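Local coordinates for bacteriocin immunity protein (Pseudomonas aeruginosa, PDB 4UHP) that binds the DNase of pyocin AP41 in an ultra-high-affinity complex and so probably protects the producing cell from the toxin, at residues 10-22 / 37-49. Residues are numbered along the deposited sequence; the frame is centred on the assembly and turned at random.
Sequences YTESEFLEIIEEF and RMDKLVKHFEEVT
Glu21 meets helix 37-49 along its whole side chain, a worked example of an apolar stalk carrying a charged head. Its CB and CG lie against Leu41 CD1, CG also passing 4.2 Å from Met38 SD. Beyond them the extended chain, with CG anti to the backbone N (chi1 -160°), sets CD 3.8 Å from Leu41 CD1 and brings the carboxylate to the guanidinium edge of Arg37, the two planes 31° apart. OE1 accepts from Arg37 NH2 at 3.2 Å on its syn side, a nearly straight bond (165°); OE2 faces Arg37 NE at a doubtfully short distance and takes a weak second bond from NH2. Next to this salt bridge, Met38 CE sits over one face of the Phe22 ring, 3.9 Å from its centroid, a CH-pi contact, while Val42 CG2 reaches the ring edge. Further along, Ile19 CD1 presses on Phe45 CD1, and Phe15 CZ lies 3.7 Å from Phe45 CD1, the phenyl rings rim to rim. At the far end Tyr10 OH and His44 NE2 share a hydrogen bond of 2.7 Å. Polar pairs from either end of segment 10-22 thus bracket an apolar seam where helix 12-19 packs roughly antiparallel to helix 37-49, in the four-helix fold of colicin and pyocin immunity proteins.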
loop_
_atom_site.group_PDB
_atom_site.type_symbol
_atom_site.label_atom_id
_atom_site.label_comp_id
_atom_site.label_asym_id
_atom_site.label_seq_id
_atom_site.Cartn_x
_atom_site.Cartn_y
_atom_site.Cartn_z
ATOM N N TYR D 10 -12.662 -12.055 19.448
ATOM C CA TYR D 10 -13.529 -11.608 18.362
ATOM C C TYR D 10 -14.547 -12.665 17.955
ATOM O O TYR D 10 -14.222 -13.848 17.859
ATOM C CB TYR D 10 -12.702 -11.237 17.125
ATOM C CG TYR D 10 -11.944 -9.932 17.207
ATOM C CD1 TYR D 10 -12.594 -8.719 17.025
ATOM C CD2 TYR D 10 -10.575 -9.914 17.429
ATOM C CE1 TYR D 10 -11.905 -7.523 17.085
ATOM C CE2 TYR D 10 -9.877 -8.724 17.490
ATOM C CZ TYR D 10 -10.546 -7.531 17.316
ATOM O OH TYR D 10 -9.857 -6.342 17.377
ATOM N N THR D 11 -15.777 -12.237 17.695
ATOM C CA THR D 11 -16.704 -13.074 16.948
ATOM C C THR D 11 -16.371 -12.869 15.479
ATOM O O THR D 11 -15.701 -11.894 15.130
ATOM C CB THR D 11 -18.175 -12.725 17.222
ATOM O OG1 THR D 11 -18.493 -11.464 16.619
ATOM C CG2 THR D 11 -18.439 -12.661 18.722
ATOM N N GLU D 12 -16.815 -13.783 14.622
ATOM C CA GLU D 12 -16.507 -13.682 13.199
ATOM C C GLU D 12 -17.091 -12.401 12.600
ATOM O O GLU D 12 -16.457 -11.749 11.769
ATOM C CB GLU D 12 -17.027 -14.910 12.449
ATOM C CG GLU D 12 -16.698 -14.913 10.965
ATOM C CD GLU D 12 -17.036 -16.228 10.295
ATOM O OE1 GLU D 12 -17.251 -17.224 11.017
ATOM O OE2 GLU D 12 -17.086 -16.268 9.048
ATOM N N SER D 13 -18.291 -12.036 13.040
ATOM C CA SER D 13 -18.940 -10.820 12.563
ATOM C C SER D 13 -18.189 -9.563 13.000
ATOM O O SER D 13 -18.072 -8.605 12.234
ATOM C CB SER D 13 -20.388 -10.760 13.053
ATOM O OG SER D 13 -21.019 -9.575 12.602
ATOM N N GLU D 14 -17.677 -9.571 14.229
ATOM C CA GLU D 14 -16.932 -8.427 14.754
ATOM C C GLU D 14 -15.610 -8.228 14.027
ATOM O O GLU D 14 -15.180 -7.097 13.796
ATOM C CB GLU D 14 -16.671 -8.595 16.250
ATOM C CG GLU D 14 -17.877 -8.351 17.131
ATOM C CD GLU D 14 -17.603 -8.688 18.582
ATOM O OE1 GLU D 14 -16.581 -9.358 18.851
ATOM O OE2 GLU D 14 -18.407 -8.287 19.449
ATOM N N PHE D 15 -14.962 -9.333 13.679
ATOM C CA PHE D 15 -13.683 -9.281 12.987
ATOM C C PHE D 15 -13.885 -8.859 11.536
ATOM O O PHE D 15 -13.083 -8.107 10.980
ATOM C CB PHE D 15 -12.981 -10.636 13.063
ATOM C CG PHE D 15 -11.549 -10.605 12.618
ATOM C CD1 PHE D 15 -10.570 -10.053 13.428
ATOM C CD2 PHE D 15 -11.177 -11.142 11.396
ATOM C CE1 PHE D 15 -9.249 -10.030 13.026
ATOM C CE2 PHE D 15 -9.858 -11.121 10.987
ATOM C CZ PHE D 15 -8.892 -10.566 11.803
ATOM N N LEU D 16 -14.970 -9.343 10.937
ATOM C CA LEU D 16 -15.355 -8.951 9.585
ATOM C C LEU D 16 -15.548 -7.440 9.499
ATOM O O LEU D 16 -15.229 -6.819 8.488
ATOM C CB LEU D 16 -16.637 -9.672 9.165
ATOM C CG LEU D 16 -17.200 -9.333 7.782
ATOM C CD1 LEU D 16 -16.236 -9.769 6.688
ATOM C CD2 LEU D 16 -18.567 -9.969 7.584
ATOM N N GLU D 17 -16.069 -6.864 10.579
ATOM C CA GLU D 17 -16.279 -5.424 10.687
ATOM C C GLU D 17 -14.982 -4.645 10.493
ATOM O O GLU D 17 -14.964 -3.604 9.832
ATOM C CB GLU D 17 -16.904 -5.095 12.045
ATOM C CG GLU D 17 -17.049 -3.616 12.339
ATOM C CD GLU D 17 -17.912 -3.348 13.557
ATOM O OE1 GLU D 17 -18.260 -4.318 14.264
ATOM O OE2 GLU D 17 -18.249 -2.170 13.800
ATOM N N ILE D 18 -13.898 -5.156 11.068
ATOM C CA ILE D 18 -12.583 -4.540 10.925
ATOM C C ILE D 18 -12.053 -4.696 9.504
ATOM O O ILE D 18 -11.505 -3.752 8.927
ATOM C CB ILE D 18 -11.565 -5.146 11.913
ATOM C CG1 ILE D 18 -11.991 -4.880 13.357
ATOM C CG2 ILE D 18 -10.174 -4.592 11.664
ATOM C CD1 ILE D 18 -11.026 -5.431 14.378
ATOM N N ILE D 19 -12.220 -5.892 8.943
ATOM C CA ILE D 19 -11.712 -6.186 7.608
ATOM C C ILE D 19 -12.386 -5.320 6.542
ATOM O O ILE D 19 -11.744 -4.885 5.585
ATOM C CB ILE D 19 -11.900 -7.673 7.255
ATOM C CG1 ILE D 19 -11.248 -8.554 8.321
ATOM C CG2 ILE D 19 -11.301 -7.977 5.896
ATOM C CD1 ILE D 19 -9.779 -8.247 8.540
ATOM N N GLU D 20 -13.674 -5.051 6.725
ATOM C CA GLU D 20 -14.427 -4.228 5.784
ATOM C C GLU D 20 -13.834 -2.824 5.661
ATOM O O GLU D 20 -14.007 -2.153 4.644
ATOM C CB GLU D 20 -15.894 -4.144 6.208
ATOM C CG GLU D 20 -16.676 -5.427 5.975
ATOM C CD GLU D 20 -18.061 -5.395 6.591
ATOM O OE1 GLU D 20 -18.307 -4.538 7.467
ATOM O OE2 GLU D 20 -18.901 -6.234 6.205
ATOM N N GLU D 21 -13.123 -2.393 6.697
ATOM C CA GLU D 21 -12.538 -1.059 6.721
ATOM C C GLU D 21 -11.368 -0.952 5.737
ATOM O O GLU D 21 -10.921 0.145 5.407
ATOM C CB GLU D 21 -12.095 -0.708 8.146
ATOM C CG GLU D 21 -11.919 0.780 8.404
ATOM C CD GLU D 21 -12.122 1.157 9.865
ATOM O OE1 GLU D 21 -12.675 0.335 10.628
ATOM O OE2 GLU D 21 -11.726 2.277 10.250
ATOM N N PHE D 22 -10.888 -2.097 5.259
ATOM C CA PHE D 22 -9.840 -2.123 4.243
ATOM C C PHE D 22 -10.412 -1.989 2.831
ATOM O O PHE D 22 -9.683 -2.105 1.846
ATOM C CB PHE D 22 -9.021 -3.411 4.353
ATOM C CG PHE D 22 -8.209 -3.504 5.611
ATOM C CD1 PHE D 22 -6.936 -2.965 5.671
ATOM C CD2 PHE D 22 -8.723 -4.121 6.738
ATOM C CE1 PHE D 22 -6.189 -3.045 6.830
ATOM C CE2 PHE D 22 -7.981 -4.204 7.898
ATOM C CZ PHE D 22 -6.712 -3.664 7.945
ATOM N N ARG D 37 -4.576 5.185 11.113
ATOM C CA ARG D 37 -5.576 4.235 11.588
ATOM C C ARG D 37 -5.447 2.911 10.844
ATOM O O ARG D 37 -5.488 1.842 11.451
ATOM C CB ARG D 37 -6.996 4.786 11.429
ATOM C CG ARG D 37 -8.063 3.711 11.604
ATOM C CD ARG D 37 -9.451 4.277 11.841
ATOM N NE ARG D 37 -10.418 3.201 12.039
ATOM C CZ ARG D 37 -10.653 2.611 13.207
ATOM N NH1 ARG D 37 -10.000 3.001 14.293
ATOM N NH2 ARG D 37 -11.544 1.634 13.291
ATOM N N MET D 38 -5.291 2.982 9.526
ATOM C CA MET D 38 -5.142 1.771 8.730
ATOM C C MET D 38 -3.821 1.077 9.064
ATOM O O MET D 38 -3.748 -0.153 9.078
ATOM C CB MET D 38 -5.235 2.090 7.237
ATOM C CG MET D 38 -6.552 2.737 6.827
ATOM S SD MET D 38 -8.010 1.896 7.496
ATOM C CE MET D 38 -7.840 0.274 6.758
ATOM N N ASP D 39 -2.785 1.866 9.346
ATOM C CA ASP D 39 -1.518 1.322 9.829
ATOM C C ASP D 39 -1.753 0.477 11.079
ATOM O O ASP D 39 -1.258 -0.646 11.185
ATOM C CB ASP D 39 -0.519 2.444 10.135
ATOM C CG ASP D 39 0.102 3.039 8.880
ATOM O OD1 ASP D 39 -0.401 2.763 7.773
ATOM O OD2 ASP D 39 1.092 3.792 9.001
ATOM N N LYS D 40 -2.525 1.024 12.014
ATOM C CA LYS D 40 -2.833 0.335 13.261
ATOM C C LYS D 40 -3.633 -0.945 13.026
ATOM O O LYS D 40 -3.396 -1.961 13.680
ATOM C CB LYS D 40 -3.607 1.259 14.204
ATOM C CG LYS D 40 -3.967 0.614 15.535
ATOM C CD LYS D 40 -4.958 1.454 16.324
ATOM C CE LYS D 40 -5.382 0.740 17.597
ATOM N NZ LYS D 40 -6.403 1.513 18.356
ATOM N N LEU D 41 -4.579 -0.888 12.094
ATOM C CA LEU D 41 -5.442 -2.034 11.814
ATOM C C LEU D 41 -4.668 -3.171 11.153
ATOM O O LEU D 41 -4.884 -4.342 11.466
ATOM C CB LEU D 41 -6.621 -1.617 10.933
ATOM C CG LEU D 41 -7.635 -0.656 11.557
ATOM C CD1 LEU D 41 -8.791 -0.411 10.602
ATOM C CD2 LEU D 41 -8.137 -1.189 12.889
ATOM N N VAL D 42 -3.770 -2.819 10.239
ATOM C CA VAL D 42 -2.923 -3.802 9.567
ATOM C C VAL D 42 -2.055 -4.566 10.557
ATOM O O VAL D 42 -2.019 -5.795 10.550
ATOM C CB VAL D 42 -1.997 -3.144 8.522
ATOM C CG1 VAL D 42 -0.892 -4.110 8.108
ATOM C CG2 VAL D 42 -2.791 -2.684 7.315
ATOM N N LYS D 43 -1.347 -3.831 11.408
ATOM C CA LYS D 43 -0.418 -4.457 12.334
ATOM C C LYS D 43 -1.178 -5.227 13.405
ATOM O O LYS D 43 -0.687 -6.227 13.922
ATOM C CB LYS D 43 0.512 -3.412 12.955
ATOM C CG LYS D 43 1.354 -2.667 11.918
ATOM C CD LYS D 43 1.835 -3.620 10.822
ATOM C CE LYS D 43 2.997 -3.052 10.023
ATOM N NZ LYS D 43 4.015 -4.099 9.730
ATOM N N HIS D 44 -2.386 -4.771 13.717
ATOM C CA HIS D 44 -3.259 -5.502 14.628
ATOM C C HIS D 44 -3.728 -6.807 13.990
ATOM O O HIS D 44 -3.765 -7.849 14.643
ATOM C CB HIS D 44 -4.465 -4.653 15.026
ATOM C CG HIS D 44 -5.473 -5.389 15.850
ATOM N ND1 HIS D 44 -5.250 -5.736 17.165
ATOM C CD2 HIS D 44 -6.708 -5.852 15.542
ATOM C CE1 HIS D 44 -6.307 -6.376 17.633
ATOM N NE2 HIS D 44 -7.205 -6.461 16.669
ATOM N N PHE D 45 -4.094 -6.732 12.713
ATOM C CA PHE D 45 -4.486 -7.905 11.939
ATOM C C PHE D 45 -3.396 -8.969 11.983
ATOM O O PHE D 45 -3.654 -10.128 12.309
ATOM C CB PHE D 45 -4.786 -7.513 10.486
ATOM C CG PHE D 45 -5.116 -8.678 9.593
ATOM C CD1 PHE D 45 -6.426 -9.108 9.451
ATOM C CD2 PHE D 45 -4.119 -9.341 8.891
ATOM C CE1 PHE D 45 -6.736 -10.178 8.631
ATOM C CE2 PHE D 45 -4.422 -10.415 8.074
ATOM C CZ PHE D 45 -5.734 -10.832 7.943
ATOM N N GLU D 46 -2.173 -8.563 11.655
ATOM C CA GLU D 46 -1.033 -9.474 11.650
ATOM C C GLU D 46 -0.763 -10.057 13.033
ATOM O O GLU D 46 -0.364 -11.216 13.170
ATOM C CB GLU D 46 0.213 -8.754 11.133
ATOM C CG GLU D 46 0.027 -8.152 9.756
ATOM C CD GLU D 46 1.221 -7.344 9.293
ATOM O OE1 GLU D 46 2.053 -6.949 10.140
ATOM O OE2 GLU D 46 1.321 -7.104 8.074
ATOM N N GLU D 47 -0.990 -9.246 14.059
ATOM C CA GLU D 47 -0.721 -9.653 15.431
ATOM C C GLU D 47 -1.670 -10.750 15.908
ATOM O O GLU D 47 -1.229 -11.772 16.430
ATOM C CB GLU D 47 -0.815 -8.446 16.366
ATOM C CG GLU D 47 -0.677 -8.789 17.840
ATOM C CD GLU D 47 -0.835 -7.573 18.732
ATOM O OE1 GLU D 47 -0.776 -6.441 18.208
ATOM O OE2 GLU D 47 -1.019 -7.750 19.955
ATOM N N VAL D 48 -2.970 -10.540 15.722
ATOM C CA VAL D 48 -3.964 -11.441 16.301
ATOM C C VAL D 48 -4.196 -12.703 15.469
ATOM O O VAL D 48 -4.579 -13.736 16.012
ATOM C CB VAL D 48 -5.320 -10.729 16.509
ATOM C CG1 VAL D 48 -5.178 -9.612 17.528
ATOM C CG2 VAL D 48 -5.862 -10.197 15.192
ATOM N N THR D 49 -3.967 -12.626 14.160
ATOM C CA THR D 49 -4.174 -13.792 13.302
ATOM C C THR D 49 -2.944 -14.689 13.270
ATOM O O THR D 49 -3.056 -15.902 13.078
ATOM C CB THR D 49 -4.518 -13.395 11.850
ATOM O OG1 THR D 49 -3.384 -12.760 11.242
ATOM C CG2 THR D 49 -5.724 -12.459 11.812
#